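Local coordinates for protein amine oxidase (Emericella nidulans, PDB 3PGB) that is a copper- and topaquinone-containing amine oxidase that probably converts primary amines to aldehydes by oxidative deamination, at residues I104-L109 and F358-G363; F354-N359 and S426-S431; F413-G418 and R476-I481. One frame throughout, in Å; residues are numbered along the deposited sequence.

Interaction 1. Residues I104-L109 and F358-G363; sequences IALIEL and FNRDTG
Glu108 and Asn359 mark the closest pass of the two backbones, their CA atoms 7.5 Å apart, too far for the strands to share a sheet. Residues 104-109 belong to a strand of the N-terminal antiparallel sheet. Residues 358-363 finish strand 352-359 and turn back, with Asn359 N bonded to Gly363 O at 3.0 Å, so the contact sets the hairpin turn beside a strand of the other sheet.

Apolar packing comes from Leu106: CG anti to the backbone N (chi1 -178°) sends CD1 across to Arg360, 3.9 Å from its CB and equally close to its CG, so the arginine is touched along its aliphatic root and not at its guanidinium. That end turns off elsewhere, with NH1 paired to Asp361 OD1 at 3.4 Å.

Glu108 and Asn359 lie alongside each other and point the same way, carboxylate and amide planes 26° apart. Glu108 OE1 comes to Asn359 CB, and a water also joins them: it accepts from Asn359 ND2 at 3.0 Å and donates to Glu108 OE2 at 3.2 Å, while His133 ND1 also bonds OE2. The amide is steadied from its other end by an Asx motif. Thr362 N reaches Asn359 OD1 at 2.8 Å, tilted from the carbonyl plane, and Thr362 OG1 donates in that plane at 3.0 Å, on a lone pair.

Ala105 and Leu106 form a classic beta bulge opposite Arg135 of neighbouring strand 131-138, and Arg135 also pairs with Asp361 across the interface. Ile104 and Ile107 pack on helix 73-84 and on Tyr433 of strand 426-434.

Interaction 2. Residues F354-N359 and S426-S431; sequences FYIAFN and SYLNTS. With NAG (2-acetamido-2-deoxy-beta-D-glucopyranose), chain H.
Thr430 OG1 is hydrogen-bonded to Ser444 OG of adjacent strand 437-451, while the carbon part of the same side chain sits on the ring of Phe358. This is face-to-face strand packing in the beta sandwich of the copper amine oxidase catalytic domain: the axes of 354-359 and 426-431 approach to 7.6 Å with their directions 32° apart, and the gap is bridged mainly by side chains, with one backbone carbonyl joining them.

The main element is a CH-pi contact. Thr430 CB stands 3.6 Å from the centroid of the Phe358 ring and only 10° off its normal, almost directly above the middle. The methyl CG2 shares that face but is displaced toward the rim, 3.5 Å from CD2. Phe358 CG anti to the backbone N (chi1 -163°) carries the ring out across the gap, and a chi2 near perpendicular turns its face to Thr430. Carbonyl O of Ser431 meets the ring obliquely, 3.7 Å from CD1.

Two residues back on each strand, Ile356 and Leu428 meet methyl to methyl, and Leu475 of strand 464-479 adds to the packing on Ile356. Between Leu428 and Thr430 the strand sends Asn429 to its other side, where OD1 takes the backbone N-H of Asp443. This is an N-glycosylation site, and the sugar is in place: Asn429 ND2 is bonded to C1 of N-acetylglucosamine at 1.4 Å.

Interaction 3. Residues F413-G418 and R476-I481; sequences FELLKG and RSVSTI
Apolar packing of Leu415 against Val478 makes up about half of this contact. The leucine comes from an irregular loop and the valine from strand 464-479, and the two side chains meet at a slant. Leu415 CD2 lies 3.8 Å from Val478 CB and just as far from CG2, so one methyl sits against the branch of the valine. It gets there with CG anti to the carbonyl carbon (chi1 -57°). Cys446 of strand 437-451 also touches Leu415, as does Cys421, its disulfide partner, and Met487 of strand 486-492 packs on Val478.

The aromatic part is looser. Phe413 brings the CD2-CE2 side of its ring near Thr480, CD2 4.3 Å from the threonine CB, with CE2 4.0 Å from carbonyl O of Thr480 in an oblique approach. The ring of His441 meets Phe413 at a steep angle between planes.

Polar bonds fasten each segment to its surroundings. On the strand side, Thr480 OG1 is bonded to Asp485 OD2 and Ser479 OG to Phe408 O. Arg476 NH1 is bonded to Asp420 O of its own chain and to Asp453 O of the second subunit, whose Arg458 packs on Val478 and Thr480. On the loop side, Lys417 NZ forms a salt bridge with Asp443; its long pair with Glu414 OE2, 3.7 Å, lies within the loop.

Three residues past Ile481 is Tyr484, the residue modified to topaquinone, and the side chain of Thr480 is about 13 Å from the copper ion. Between the segments there is van der Waals contact and the polar bonds run outward, so the fit of loop to strand probably rests on shape, and the bonds to neighbouring strands and the second subunit are likely to help set its position.

In the fold
Starting at the N terminus, interaction 1 closes a loop of 248 residues, bringing a strand of the N-terminal sheet, 102-110, to the catalytic domain at the turn after strand 352-359. Interaction 2 starts on that same strand, sharing Phe358 and Asn359, and runs forward to strand 426-434. Interaction 3 opens at 413-418, before interaction 2 has closed, and ends on 476-481, so the two cross, whereas interactions 1 and 3 follow in series. The crossing pair also touch, Tyr427 OH packing 3.4 Å from Lys417 CA. Together the contacts link the N-terminal sheet, successive parts of the catalytic beta sandwich and the approach to the topaquinone position.

Interaction 1. Residues I104-L109 and F358-G363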
# COMPACT_ATOMS: atom_id res chain seq x y z
N ILE A 104 38.02 20.71 6.19
CA ILE A 104 37.65 19.43 5.59
C ILE A 104 36.18 19.15 5.88
O ILE A 104 35.82 18.83 7.01
CB ILE A 104 38.53 18.27 6.13
CG1 ILE A 104 40.01 18.54 5.86
CG2 ILE A 104 38.14 16.94 5.51
CD1 ILE A 104 40.93 17.55 6.51
N ALA A 105 35.33 19.28 4.87
CA ALA A 105 33.90 19.04 5.03
C ALA A 105 33.58 17.55 5.09
O ALA A 105 32.67 17.14 5.80
CB ALA A 105 33.11 19.71 3.90
N LEU A 106 34.32 16.74 4.34
CA LEU A 106 34.05 15.31 4.30
C LEU A 106 35.26 14.50 3.87
O LEU A 106 36.02 14.91 3.01
CB LEU A 106 32.89 15.03 3.34
CG LEU A 106 32.44 13.57 3.21
CD1 LEU A 106 31.92 13.05 4.54
CD2 LEU A 106 31.38 13.44 2.13
N ILE A 107 35.42 13.34 4.49
CA ILE A 107 36.37 12.32 4.05
C ILE A 107 35.61 11.00 4.04
O ILE A 107 35.10 10.57 5.08
CB ILE A 107 37.58 12.20 4.99
CG1 ILE A 107 38.28 13.55 5.16
CG2 ILE A 107 38.56 11.20 4.44
CD1 ILE A 107 39.44 13.51 6.14
N GLU A 108 35.52 10.38 2.87
CA GLU A 108 34.79 9.13 2.72
C GLU A 108 35.43 8.26 1.64
O GLU A 108 36.29 8.72 0.91
CB GLU A 108 33.33 9.40 2.35
CG GLU A 108 33.15 10.07 0.98
CD GLU A 108 31.71 10.13 0.54
OE1 GLU A 108 30.80 9.94 1.38
OE2 GLU A 108 31.48 10.38 -0.67
N LEU A 109 34.98 7.01 1.56
CA LEU A 109 35.43 6.12 0.51
C LEU A 109 34.85 6.59 -0.80
O LEU A 109 33.64 6.83 -0.91
CB LEU A 109 34.97 4.67 0.77
CG LEU A 109 35.35 3.64 -0.31
CD1 LEU A 109 36.85 3.40 -0.30
CD2 LEU A 109 34.59 2.33 -0.12
N PHE A 358 27.03 2.61 3.20
CA PHE A 358 26.54 3.76 3.96
C PHE A 358 27.42 4.99 3.78
O PHE A 358 28.62 4.92 4.02
CB PHE A 358 26.46 3.39 5.44
CG PHE A 358 25.61 4.32 6.25
CD1 PHE A 358 26.17 5.41 6.90
CD2 PHE A 358 24.26 4.10 6.39
CE1 PHE A 358 25.39 6.27 7.65
CE2 PHE A 358 23.47 4.95 7.14
CZ PHE A 358 24.03 6.03 7.78
N ASN A 359 26.83 6.11 3.38
CA ASN A 359 27.57 7.37 3.29
C ASN A 359 26.88 8.54 3.99
O ASN A 359 25.76 8.40 4.47
CB ASN A 359 27.92 7.71 1.83
CG ASN A 359 26.71 7.93 0.96
OD1 ASN A 359 25.63 8.31 1.43
ND2 ASN A 359 26.88 7.70 -0.34
N ARG A 360 27.58 9.66 4.05
CA ARG A 360 27.08 10.90 4.66
C ARG A 360 25.90 11.49 3.89
O ARG A 360 24.93 11.95 4.48
CB ARG A 360 28.25 11.91 4.80
CG ARG A 360 28.01 13.39 4.38
CD ARG A 360 27.19 14.14 5.39
NE ARG A 360 27.37 15.60 5.37
CZ ARG A 360 26.84 16.43 4.48
NH1 ARG A 360 26.11 16.00 3.46
NH2 ARG A 360 27.05 17.74 4.60
N ASP A 361 25.96 11.46 2.56
CA ASP A 361 24.95 12.14 1.75
C ASP A 361 23.58 11.47 1.82
O ASP A 361 22.59 12.13 2.15
CB ASP A 361 25.39 12.23 0.28
CG ASP A 361 26.65 13.05 0.09
OD1 ASP A 361 27.01 13.84 1.00
OD2 ASP A 361 27.27 12.92 -1.00
N THR A 362 23.52 10.18 1.51
CA THR A 362 22.25 9.48 1.34
C THR A 362 22.03 8.32 2.32
O THR A 362 21.03 7.62 2.24
CB THR A 362 22.12 8.95 -0.10
OG1 THR A 362 23.22 8.08 -0.39
CG2 THR A 362 22.10 10.10 -1.09
N GLY A 363 22.96 8.12 3.25
CA GLY A 363 22.81 7.10 4.27
C GLY A 363 22.92 5.70 3.69
O GLY A 363 23.95 5.34 3.15
O HOH W 1 29.70 7.82 -1.30

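Interaction 2. Residues F354-N359 and S426-S431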
# COMPACT_ATOMS: atom_id res chain seq x y z
N PHE A 354 22.90 -9.68 -0.11
CA PHE A 354 23.29 -8.33 -0.52
C PHE A 354 24.35 -7.75 0.40
O PHE A 354 24.56 -8.25 1.51
CB PHE A 354 22.07 -7.40 -0.54
CG PHE A 354 21.36 -7.29 0.78
CD1 PHE A 354 20.30 -8.11 1.09
CD2 PHE A 354 21.77 -6.35 1.72
CE1 PHE A 354 19.65 -8.01 2.31
CE2 PHE A 354 21.12 -6.23 2.95
CZ PHE A 354 20.06 -7.06 3.24
N TYR A 355 25.02 -6.70 -0.08
CA TYR A 355 25.98 -5.95 0.73
C TYR A 355 25.36 -4.64 1.18
O TYR A 355 24.60 -4.02 0.44
CB TYR A 355 27.25 -5.64 -0.06
CG TYR A 355 28.12 -6.84 -0.37
CD1 TYR A 355 27.78 -7.73 -1.39
CD2 TYR A 355 29.29 -7.07 0.32
CE1 TYR A 355 28.58 -8.82 -1.70
CE2 TYR A 355 30.10 -8.17 0.03
CZ TYR A 355 29.74 -9.04 -0.98
OH TYR A 355 30.54 -10.13 -1.28
N ILE A 356 25.70 -4.21 2.39
CA ILE A 356 25.27 -2.94 2.94
C ILE A 356 26.36 -1.89 2.72
O ILE A 356 27.55 -2.16 2.92
CB ILE A 356 24.98 -3.08 4.46
CG1 ILE A 356 23.77 -3.99 4.68
CG2 ILE A 356 24.75 -1.73 5.12
CD1 ILE A 356 23.57 -4.37 6.14
N ALA A 357 25.96 -0.71 2.27
CA ALA A 357 26.85 0.44 2.15
C ALA A 357 26.22 1.63 2.84
O ALA A 357 25.01 1.65 3.06
CB ALA A 357 27.12 0.75 0.70
N PHE A 358 27.03 2.61 3.20
CA PHE A 358 26.54 3.76 3.96
C PHE A 358 27.42 4.99 3.78
O PHE A 358 28.62 4.92 4.02
CB PHE A 358 26.46 3.39 5.44
CG PHE A 358 25.61 4.32 6.25
CD1 PHE A 358 26.17 5.41 6.90
CD2 PHE A 358 24.26 4.10 6.39
CE1 PHE A 358 25.39 6.27 7.65
CE2 PHE A 358 23.47 4.95 7.14
CZ PHE A 358 24.03 6.03 7.78
N ASN A 359 26.83 6.11 3.38
CA ASN A 359 27.57 7.37 3.29
C ASN A 359 26.88 8.54 3.99
O ASN A 359 25.76 8.40 4.47
CB ASN A 359 27.92 7.71 1.83
CG ASN A 359 26.71 7.93 0.96
OD1 ASN A 359 25.63 8.31 1.43
ND2 ASN A 359 26.88 7.70 -0.34
N SER A 426 18.31 -7.88 14.90
CA SER A 426 19.73 -7.62 15.05
C SER A 426 19.98 -6.19 14.57
O SER A 426 19.31 -5.70 13.67
CB SER A 426 20.59 -8.64 14.30
OG SER A 426 20.49 -8.51 12.90
N TYR A 427 20.94 -5.52 15.21
CA TYR A 427 21.17 -4.10 15.01
C TYR A 427 22.62 -3.88 14.63
O TYR A 427 23.52 -4.26 15.38
CB TYR A 427 20.86 -3.33 16.29
CG TYR A 427 19.39 -3.25 16.63
CD1 TYR A 427 18.79 -4.24 17.40
CD2 TYR A 427 18.61 -2.18 16.20
CE1 TYR A 427 17.43 -4.17 17.72
CE2 TYR A 427 17.26 -2.10 16.52
CZ TYR A 427 16.67 -3.10 17.27
OH TYR A 427 15.32 -3.03 17.59
N LEU A 428 22.85 -3.26 13.47
CA LEU A 428 24.20 -2.89 13.05
C LEU A 428 24.47 -1.43 13.38
O LEU A 428 23.55 -0.66 13.65
CB LEU A 428 24.38 -3.13 11.55
CG LEU A 428 24.24 -4.57 11.08
CD1 LEU A 428 24.20 -4.63 9.56
CD2 LEU A 428 25.38 -5.42 11.63
N ASN A 429 25.75 -1.07 13.35
CA ASN A 429 26.17 0.32 13.50
C ASN A 429 26.27 1.01 12.14
O ASN A 429 26.34 0.35 11.09
CB ASN A 429 27.55 0.40 14.17
CG ASN A 429 27.50 0.11 15.65
OD1 ASN A 429 26.43 -0.01 16.25
ND2 ASN A 429 28.69 0.01 16.26
N THR A 430 26.27 2.33 12.17
CA THR A 430 26.69 3.15 11.05
C THR A 430 27.50 4.31 11.62
O THR A 430 27.29 4.71 12.76
CB THR A 430 25.50 3.71 10.23
OG1 THR A 430 24.60 4.43 11.08
CG2 THR A 430 24.76 2.59 9.51
N SER A 431 28.44 4.82 10.83
CA SER A 431 29.22 5.98 11.25
C SER A 431 29.30 7.01 10.14
O SER A 431 28.97 6.73 8.98
CB SER A 431 30.63 5.57 11.67
OG SER A 431 31.28 4.86 10.63
C1 NAG H . 28.93 -0.24 17.66
C2 NAG H . 29.46 -1.64 17.95
C3 NAG H . 29.87 -1.81 19.41
C4 NAG H . 30.75 -0.66 19.90
C5 NAG H . 30.09 0.66 19.53
C6 NAG H . 30.95 1.86 19.93
C7 NAG H . 28.78 -3.81 17.06
C8 NAG H . 27.64 -4.73 16.70
N2 NAG H . 28.46 -2.62 17.57
O3 NAG H . 30.60 -3.01 19.55
O4 NAG H . 30.94 -0.74 21.30
O5 NAG H . 29.90 0.68 18.13
O6 NAG H . 32.13 1.86 19.15
O7 NAG H . 29.95 -4.16 16.88

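Interaction 3. Residues F413-G418 and R476-I481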
# COMPACT_ATOMS: atom_id res chain seq x y z
N PHE A 413 20.24 8.32 13.58
CA PHE A 413 20.46 8.09 15.00
C PHE A 413 20.12 6.67 15.44
O PHE A 413 19.49 5.91 14.70
CB PHE A 413 19.63 9.07 15.84
CG PHE A 413 19.99 10.51 15.63
CD1 PHE A 413 21.29 10.95 15.80
CD2 PHE A 413 19.01 11.44 15.28
CE1 PHE A 413 21.62 12.29 15.62
CE2 PHE A 413 19.33 12.78 15.10
CZ PHE A 413 20.63 13.21 15.27
N GLU A 414 20.53 6.31 16.65
CA GLU A 414 20.22 5.00 17.22
C GLU A 414 18.70 4.82 17.31
O GLU A 414 17.98 5.76 17.65
CB GLU A 414 20.87 4.86 18.61
CG GLU A 414 20.55 3.56 19.36
CD GLU A 414 21.39 3.38 20.62
OE1 GLU A 414 21.99 4.38 21.10
OE2 GLU A 414 21.44 2.25 21.15
N LEU A 415 18.23 3.63 16.98
CA LEU A 415 16.80 3.31 17.00
C LEU A 415 16.35 2.93 18.41
O LEU A 415 17.14 2.40 19.20
CB LEU A 415 16.52 2.15 16.04
CG LEU A 415 16.95 2.39 14.59
CD1 LEU A 415 16.65 1.17 13.73
CD2 LEU A 415 16.25 3.61 14.02
N LEU A 416 15.09 3.19 18.73
CA LEU A 416 14.52 2.70 19.98
C LEU A 416 14.11 1.26 19.76
O LEU A 416 13.22 0.97 18.96
CB LEU A 416 13.32 3.54 20.42
CG LEU A 416 13.59 5.00 20.79
CD1 LEU A 416 12.36 5.60 21.45
CD2 LEU A 416 14.80 5.14 21.72
N LYS A 417 14.77 0.35 20.47
CA LYS A 417 14.54 -1.08 20.30
C LYS A 417 13.15 -1.45 20.79
O LYS A 417 12.70 -0.95 21.81
CB LYS A 417 15.60 -1.89 21.04
CG LYS A 417 16.98 -1.74 20.44
CD LYS A 417 18.08 -2.18 21.38
CE LYS A 417 19.42 -2.12 20.67
NZ LYS A 417 20.41 -1.33 21.45
N GLY A 418 12.47 -2.30 20.03
CA GLY A 418 11.10 -2.69 20.34
C GLY A 418 10.05 -1.73 19.80
O GLY A 418 8.86 -2.07 19.78
N ARG A 476 16.26 -1.83 7.81
CA ARG A 476 15.70 -0.51 8.05
C ARG A 476 16.67 0.51 8.63
O ARG A 476 17.56 0.18 9.42
CB ARG A 476 14.48 -0.63 8.96
CG ARG A 476 13.90 0.67 9.44
CD ARG A 476 12.60 0.43 10.16
NE ARG A 476 11.60 -0.22 9.32
CZ ARG A 476 10.49 -0.78 9.77
NH1 ARG A 476 10.20 -0.79 11.07
NH2 ARG A 476 9.64 -1.35 8.92
N SER A 477 16.48 1.76 8.21
CA SER A 477 17.19 2.91 8.73
C SER A 477 16.19 4.03 8.95
O SER A 477 15.15 4.07 8.29
CB SER A 477 18.26 3.37 7.75
OG SER A 477 18.84 4.60 8.16
N VAL A 478 16.49 4.91 9.89
CA VAL A 478 15.69 6.10 10.12
C VAL A 478 16.60 7.29 10.27
O VAL A 478 17.44 7.31 11.16
CB VAL A 478 14.83 5.98 11.39
CG1 VAL A 478 14.08 7.29 11.64
CG2 VAL A 478 13.86 4.81 11.28
N SER A 479 16.44 8.28 9.39
CA SER A 479 17.16 9.54 9.49
C SER A 479 16.20 10.63 9.95
O SER A 479 15.07 10.71 9.45
CB SER A 479 17.77 9.93 8.15
OG SER A 479 18.92 9.17 7.86
N THR A 480 16.64 11.44 10.90
CA THR A 480 15.85 12.56 11.39
C THR A 480 16.60 13.85 11.13
O THR A 480 17.41 14.28 11.94
CB THR A 480 15.53 12.43 12.89
OG1 THR A 480 14.86 11.20 13.14
CG2 THR A 480 14.66 13.59 13.36
N ILE A 481 16.33 14.46 9.98
CA ILE A 481 16.97 15.71 9.58
C ILE A 481 16.14 16.87 10.11
O ILE A 481 15.06 17.17 9.59
CB ILE A 481 17.05 15.83 8.05
CG1 ILE A 481 17.81 14.64 7.45
CG2 ILE A 481 17.73 17.15 7.67
CD1 ILE A 481 17.41 14.34 6.03